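Local atomic coordinates of methylocystis parvus OBBP MbnE (Methylocystis parvus OBBP, PDB entry 5ICQ), a protein that probably binds the copper-chelating peptide methanobactin in the periplasm, as a solute-binding protein of family 5, for its transport into the cell. Residues Y360-S374 and D558-H572. Sequence-based numbering, arbitrary orientation.
Sequences YTRTKSFFDESELSS and DRVLLSGFYVVPLFH
Thr361 and His572 form a hydrogen-bonded antiparallel pair that adds the short strand 361-362 to the edge of strand 567-572, in one mixed sheet of this periplasmic binding protein fold. After the strand, residues 363-374 run as loop and turn to the last turns of helix 547-563. The His572 ring is fixed at two edge atoms. His572 NE2 donates to Glu369 OE1 (2.5 Å), which lies almost in the imidazole plane and is met on its anti side; His572 ND1 and Thr363 OG1 are hydrogen-bonded at 2.8 Å, and either may be the donor. Thr361 CG2 lies over one ring face in a CH-pi contact. Arg362 bends at chi2 (76°) and turns back to grip Pro569 O side-on with NE and NH2, the oxygen lying in the guanidinium plane.

At the helix, Asp558 gathers the loop: OD2 accepts from Ser365 OG, Ser374 OG and Ser374 N, the last on its anti lone pair, and OD1 takes Phe366 N on the syn side at 3.0 Å. Replacing this aspartate by an alanine is likely to leave the hydroxyls of Ser365 and Ser374 and the N-H groups of Phe366 and Ser374 without this acceptor. Next to this, the Phe366 ring packs against Leu562 CD2 and Val567 CG2, with Leu561 CD1 over one face at 4.0 Å from its centroid.

Farther out, Lys314 forms a salt bridge with Glu369 OE2, and Glu383 pairs with Arg559, whose guanidinium carries Ser374 CB over its centre. Within the loop, Ser365 OG closes an ST turn by accepting from Phe367 N at 2.9 Å.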
loop_
_atom_site.group_PDB
_atom_site.type_symbol
_atom_site.label_atom_id
_atom_site.label_comp_id
_atom_site.label_asym_id
_atom_site.label_seq_id
_atom_site.Cartn_x
_atom_site.Cartn_y
_atom_site.Cartn_z
ATOM N N TYR A 360 -11.371 2.406 -16.237
ATOM C CA TYR A 360 -11.273 2.718 -14.822
ATOM C C TYR A 360 -12.648 2.891 -14.192
ATOM O O TYR A 360 -13.672 2.977 -14.872
ATOM C CB TYR A 360 -10.441 3.976 -14.617
ATOM C CG TYR A 360 -8.959 3.778 -14.819
ATOM C CD1 TYR A 360 -8.297 2.689 -14.281
ATOM C CD2 TYR A 360 -8.216 4.709 -15.533
ATOM C CE1 TYR A 360 -6.925 2.534 -14.440
ATOM C CE2 TYR A 360 -6.855 4.564 -15.696
ATOM C CZ TYR A 360 -6.215 3.483 -15.158
ATOM O OH TYR A 360 -4.853 3.369 -15.334
ATOM N N THR A 361 -12.657 2.946 -12.859
ATOM C CA THR A 361 -13.875 3.202 -12.107
ATOM C C THR A 361 -13.608 4.316 -11.100
ATOM O O THR A 361 -12.497 4.436 -10.574
ATOM C CB THR A 361 -14.377 1.910 -11.405
ATOM O OG1 THR A 361 -15.620 2.170 -10.739
ATOM C CG2 THR A 361 -13.387 1.439 -10.396
ATOM N N ARG A 362 -14.616 5.151 -10.853
ATOM C CA ARG A 362 -14.425 6.274 -9.935
ATOM C C ARG A 362 -14.103 5.765 -8.536
ATOM O O ARG A 362 -14.713 4.808 -8.056
ATOM C CB ARG A 362 -15.680 7.149 -9.886
ATOM C CG ARG A 362 -15.458 8.515 -9.193
ATOM C CD ARG A 362 -14.693 9.491 -10.131
ATOM N NE ARG A 362 -14.227 10.692 -9.429
ATOM C CZ ARG A 362 -14.938 11.815 -9.295
ATOM N NH1 ARG A 362 -16.151 11.913 -9.830
ATOM N NH2 ARG A 362 -14.432 12.841 -8.622
ATOM N N THR A 363 -13.130 6.408 -7.881
ATOM C CA THR A 363 -12.867 6.145 -6.470
ATOM C C THR A 363 -13.870 6.896 -5.594
ATOM O O THR A 363 -14.014 8.122 -5.704
ATOM C CB THR A 363 -11.435 6.543 -6.121
ATOM O OG1 THR A 363 -10.535 5.771 -6.928
ATOM C CG2 THR A 363 -11.147 6.263 -4.637
ATOM N N LYS A 364 -14.573 6.161 -4.728
ATOM C CA LYS A 364 -15.667 6.737 -3.949
ATOM C C LYS A 364 -15.398 6.763 -2.456
ATOM O O LYS A 364 -16.246 7.246 -1.701
ATOM C CB LYS A 364 -16.972 5.964 -4.218
ATOM C CG LYS A 364 -17.325 5.882 -5.691
ATOM C CD LYS A 364 -18.798 5.560 -5.924
ATOM C CE LYS A 364 -19.110 4.100 -5.693
ATOM N NZ LYS A 364 -20.447 3.743 -6.263
ATOM N N SER A 365 -14.248 6.267 -2.012
ATOM C CA SER A 365 -13.991 6.064 -0.595
ATOM C C SER A 365 -12.486 5.986 -0.412
ATOM O O SER A 365 -11.758 5.652 -1.352
ATOM C CB SER A 365 -14.683 4.778 -0.100
ATOM O OG SER A 365 -14.139 4.319 1.125
ATOM N N PHE A 366 -12.023 6.321 0.793
ATOM C CA PHE A 366 -10.615 6.096 1.099
ATOM C C PHE A 366 -10.287 4.623 1.288
ATOM O O PHE A 366 -9.106 4.274 1.321
ATOM C CB PHE A 366 -10.201 6.896 2.342
ATOM C CG PHE A 366 -10.033 8.355 2.060
ATOM C CD1 PHE A 366 -11.113 9.219 2.131
ATOM C CD2 PHE A 366 -8.799 8.845 1.638
ATOM C CE1 PHE A 366 -10.960 10.578 1.812
ATOM C CE2 PHE A 366 -8.637 10.185 1.340
ATOM C CZ PHE A 366 -9.717 11.051 1.431
ATOM N N PHE A 367 -11.296 3.760 1.395
ATOM C CA PHE A 367 -11.103 2.312 1.489
ATOM C C PHE A 367 -12.109 1.644 0.554
ATOM O O PHE A 367 -12.945 0.844 0.964
ATOM C CB PHE A 367 -11.249 1.835 2.937
ATOM C CG PHE A 367 -10.311 2.522 3.872
ATOM C CD1 PHE A 367 -9.031 2.026 4.079
ATOM C CD2 PHE A 367 -10.684 3.702 4.502
ATOM C CE1 PHE A 367 -8.153 2.681 4.915
ATOM C CE2 PHE A 367 -9.809 4.360 5.343
ATOM C CZ PHE A 367 -8.541 3.852 5.546
ATOM N N ASP A 368 -12.014 1.980 -0.733
ATOM C CA ASP A 368 -13.093 1.684 -1.666
ATOM C C ASP A 368 -13.154 0.191 -1.990
ATOM O O ASP A 368 -12.156 -0.531 -1.904
ATOM C CB ASP A 368 -12.910 2.501 -2.954
ATOM C CG ASP A 368 -14.213 2.751 -3.677
ATOM O OD1 ASP A 368 -15.273 2.425 -3.119
ATOM O OD2 ASP A 368 -14.180 3.292 -4.801
ATOM N N GLU A 369 -14.353 -0.260 -2.368
ATOM C CA GLU A 369 -14.599 -1.638 -2.801
ATOM C C GLU A 369 -14.149 -2.646 -1.746
ATOM O O GLU A 369 -13.445 -3.616 -2.036
ATOM C CB GLU A 369 -13.916 -1.910 -4.144
ATOM C CG GLU A 369 -14.357 -0.978 -5.253
ATOM C CD GLU A 369 -14.075 -1.567 -6.621
ATOM O OE1 GLU A 369 -13.516 -0.857 -7.478
ATOM O OE2 GLU A 369 -14.406 -2.756 -6.832
ATOM N N SER A 370 -14.550 -2.410 -0.501
ATOM C CA SER A 370 -14.128 -3.305 0.566
ATOM C C SER A 370 -15.076 -3.152 1.738
ATOM O O SER A 370 -15.922 -2.251 1.772
ATOM C CB SER A 370 -12.677 -3.037 0.989
ATOM O OG SER A 370 -12.592 -2.101 2.049
ATOM N N GLU A 371 -14.914 -4.055 2.709
ATOM C CA GLU A 371 -15.746 -4.024 3.901
ATOM C C GLU A 371 -15.490 -2.784 4.744
ATOM O O GLU A 371 -16.320 -2.458 5.599
ATOM C CB GLU A 371 -15.487 -5.266 4.755
ATOM C CG GLU A 371 -14.278 -5.095 5.645
ATOM C CD GLU A 371 -13.785 -6.382 6.246
ATOM O OE1 GLU A 371 -12.550 -6.547 6.324
ATOM O OE2 GLU A 371 -14.620 -7.222 6.646
ATOM N N LEU A 372 -14.348 -2.114 4.552
ATOM C CA LEU A 372 -14.011 -0.927 5.329
ATOM C C LEU A 372 -14.669 0.334 4.799
ATOM O O LEU A 372 -14.604 1.370 5.467
ATOM C CB LEU A 372 -12.493 -0.714 5.350
ATOM C CG LEU A 372 -11.660 -1.861 5.928
ATOM C CD1 LEU A 372 -10.177 -1.525 5.809
ATOM C CD2 LEU A 372 -12.036 -2.121 7.381
ATOM N N SER A 373 -15.294 0.265 3.631
ATOM C CA SER A 373 -15.805 1.448 2.954
ATOM C C SER A 373 -17.099 1.945 3.588
ATOM O O SER A 373 -17.971 1.148 3.949
ATOM C CB SER A 373 -16.056 1.115 1.481
ATOM O OG SER A 373 -16.489 2.262 0.793
ATOM N N SER A 374 -17.236 3.276 3.703
ATOM C CA SER A 374 -18.527 3.852 4.076
ATOM C C SER A 374 -19.480 3.987 2.895
ATOM O O SER A 374 -20.648 4.318 3.101
ATOM C CB SER A 374 -18.339 5.236 4.716
ATOM O OG SER A 374 -17.847 6.176 3.774
ATOM N N ASP A 558 -13.713 6.916 7.554
ATOM C CA ASP A 558 -13.949 7.208 6.139
ATOM C C ASP A 558 -14.952 8.347 5.981
ATOM O O ASP A 558 -14.722 9.290 5.215
ATOM C CB ASP A 558 -14.449 5.934 5.437
ATOM C CG ASP A 558 -14.391 6.013 3.902
ATOM O OD1 ASP A 558 -13.463 6.647 3.361
ATOM O OD2 ASP A 558 -15.275 5.412 3.230
ATOM N N ARG A 559 -16.068 8.280 6.721
ATOM C CA ARG A 559 -17.081 9.335 6.637
ATOM C C ARG A 559 -16.518 10.696 7.019
ATOM O O ARG A 559 -16.866 11.707 6.399
ATOM C CB ARG A 559 -18.281 9.008 7.534
ATOM C CG ARG A 559 -18.854 7.619 7.261
ATOM C CD ARG A 559 -20.208 7.379 7.926
ATOM N NE ARG A 559 -20.458 5.939 7.945
ATOM C CZ ARG A 559 -21.201 5.299 7.054
ATOM N NH1 ARG A 559 -21.749 5.994 6.060
ATOM N NH2 ARG A 559 -21.352 3.982 7.131
ATOM N N VAL A 560 -15.683 10.750 8.059
ATOM C CA VAL A 560 -15.121 12.036 8.480
ATOM C C VAL A 560 -14.166 12.579 7.423
ATOM O O VAL A 560 -14.206 13.768 7.084
ATOM C CB VAL A 560 -14.432 11.894 9.850
ATOM C CG1 VAL A 560 -13.689 13.178 10.213
ATOM C CG2 VAL A 560 -15.464 11.551 10.947
ATOM N N LEU A 561 -13.295 11.726 6.882
ATOM C CA LEU A 561 -12.391 12.178 5.823
ATOM C C LEU A 561 -13.166 12.682 4.616
ATOM O O LEU A 561 -12.866 13.752 4.074
ATOM C CB LEU A 561 -11.463 11.041 5.401
ATOM C CG LEU A 561 -10.381 10.603 6.386
ATOM C CD1 LEU A 561 -9.539 9.491 5.740
ATOM C CD2 LEU A 561 -9.500 11.800 6.770
ATOM N N LEU A 562 -14.141 11.900 4.152
ATOM C CA LEU A 562 -14.891 12.304 2.964
ATOM C C LEU A 562 -15.646 13.603 3.207
ATOM O O LEU A 562 -15.767 14.432 2.296
ATOM C CB LEU A 562 -15.861 11.194 2.544
ATOM C CG LEU A 562 -15.193 9.923 2.020
ATOM C CD1 LEU A 562 -16.212 8.755 1.920
ATOM C CD2 LEU A 562 -14.582 10.199 0.650
ATOM N N SER A 563 -16.186 13.784 4.421
ATOM C CA SER A 563 -16.993 14.959 4.733
ATOM C C SER A 563 -16.179 16.238 4.779
ATOM O O SER A 563 -16.770 17.322 4.781
ATOM C CB SER A 563 -17.715 14.783 6.071
ATOM O OG SER A 563 -18.718 13.797 5.945
ATOM N N GLY A 564 -14.855 16.139 4.833
ATOM C CA GLY A 564 -14.017 17.318 4.761
ATOM C C GLY A 564 -13.727 17.802 3.359
ATOM O O GLY A 564 -13.278 18.941 3.191
ATOM N N PHE A 565 -13.980 16.974 2.344
ATOM C CA PHE A 565 -13.700 17.344 0.958
ATOM C C PHE A 565 -12.281 17.889 0.825
ATOM O O PHE A 565 -12.035 18.932 0.208
ATOM C CB PHE A 565 -14.752 18.337 0.446
ATOM C CG PHE A 565 -16.132 17.755 0.477
ATOM C CD1 PHE A 565 -16.573 16.958 -0.566
ATOM C CD2 PHE A 565 -16.945 17.905 1.603
ATOM C CE1 PHE A 565 -17.839 16.361 -0.517
ATOM C CE2 PHE A 565 -18.206 17.315 1.660
ATOM C CZ PHE A 565 -18.653 16.542 0.599
ATOM N N TYR A 566 -11.337 17.163 1.435
ATOM C CA TYR A 566 -9.930 17.524 1.326
ATOM C C TYR A 566 -9.370 17.184 -0.039
ATOM O O TYR A 566 -8.353 17.762 -0.451
ATOM C CB TYR A 566 -9.112 16.811 2.404
ATOM C CG TYR A 566 -9.590 17.132 3.800
ATOM C CD1 TYR A 566 -9.362 18.384 4.363
ATOM C CD2 TYR A 566 -10.279 16.184 4.553
ATOM C CE1 TYR A 566 -9.814 18.689 5.655
ATOM C CE2 TYR A 566 -10.729 16.479 5.837
ATOM C CZ TYR A 566 -10.498 17.729 6.372
ATOM O OH TYR A 566 -10.944 17.990 7.642
ATOM N N VAL A 567 -9.996 16.239 -0.735
ATOM C CA VAL A 567 -9.509 15.760 -2.021
ATOM C C VAL A 567 -10.699 15.683 -2.962
ATOM O O VAL A 567 -11.849 15.561 -2.530
ATOM C CB VAL A 567 -8.819 14.373 -1.928
ATOM C CG1 VAL A 567 -7.730 14.372 -0.885
ATOM C CG2 VAL A 567 -9.837 13.310 -1.591
ATOM N N VAL A 568 -10.422 15.786 -4.258
ATOM C CA VAL A 568 -11.375 15.386 -5.288
ATOM C C VAL A 568 -10.966 13.990 -5.737
ATOM O O VAL A 568 -9.925 13.846 -6.402
ATOM C CB VAL A 568 -11.396 16.362 -6.469
ATOM C CG1 VAL A 568 -12.456 15.921 -7.507
ATOM C CG2 VAL A 568 -11.693 17.770 -5.978
ATOM N N PRO A 569 -11.707 12.945 -5.384
ATOM C CA PRO A 569 -11.227 11.585 -5.649
ATOM C C PRO A 569 -11.127 11.353 -7.144
ATOM O O PRO A 569 -11.969 11.819 -7.917
ATOM C CB PRO A 569 -12.298 10.688 -5.016
ATOM C CG PRO A 569 -13.156 11.592 -4.189
ATOM C CD PRO A 569 -13.058 12.960 -4.800
ATOM N N LEU A 570 -10.087 10.621 -7.543
ATOM C CA LEU A 570 -9.909 10.271 -8.944
ATOM C C LEU A 570 -10.456 8.863 -9.189
ATOM O O LEU A 570 -11.664 8.648 -9.045
ATOM C CB LEU A 570 -8.438 10.424 -9.348
ATOM C CG LEU A 570 -8.061 11.909 -9.509
ATOM C CD1 LEU A 570 -6.556 12.099 -9.658
ATOM C CD2 LEU A 570 -8.791 12.538 -10.704
ATOM N N PHE A 571 -9.615 7.898 -9.554
ATOM C CA PHE A 571 -10.156 6.651 -10.097
ATOM C C PHE A 571 -9.134 5.527 -9.966
ATOM O O PHE A 571 -7.950 5.764 -9.711
ATOM C CB PHE A 571 -10.568 6.846 -11.557
ATOM C CG PHE A 571 -9.547 7.599 -12.366
ATOM C CD1 PHE A 571 -8.505 6.934 -12.981
ATOM C CD2 PHE A 571 -9.628 8.979 -12.495
ATOM C CE1 PHE A 571 -7.554 7.631 -13.721
ATOM C CE2 PHE A 571 -8.686 9.678 -13.233
ATOM C CZ PHE A 571 -7.652 9.006 -13.843
ATOM N N HIS A 572 -9.608 4.291 -10.162
ATOM C CA HIS A 572 -8.771 3.115 -9.982
ATOM C C HIS A 572 -9.272 2.009 -10.900
ATOM O O HIS A 572 -10.363 2.090 -11.461
ATOM C CB HIS A 572 -8.770 2.653 -8.516
ATOM C CG HIS A 572 -10.117 2.211 -8.031
ATOM N ND1 HIS A 572 -11.011 3.069 -7.422
ATOM C CD2 HIS A 572 -10.725 1.001 -8.072
ATOM C CE1 HIS A 572 -12.113 2.409 -7.114
ATOM N NE2 HIS A 572 -11.968 1.150 -7.498
HETATM O O HOH W 1 -7.962 6.433 -6.705
#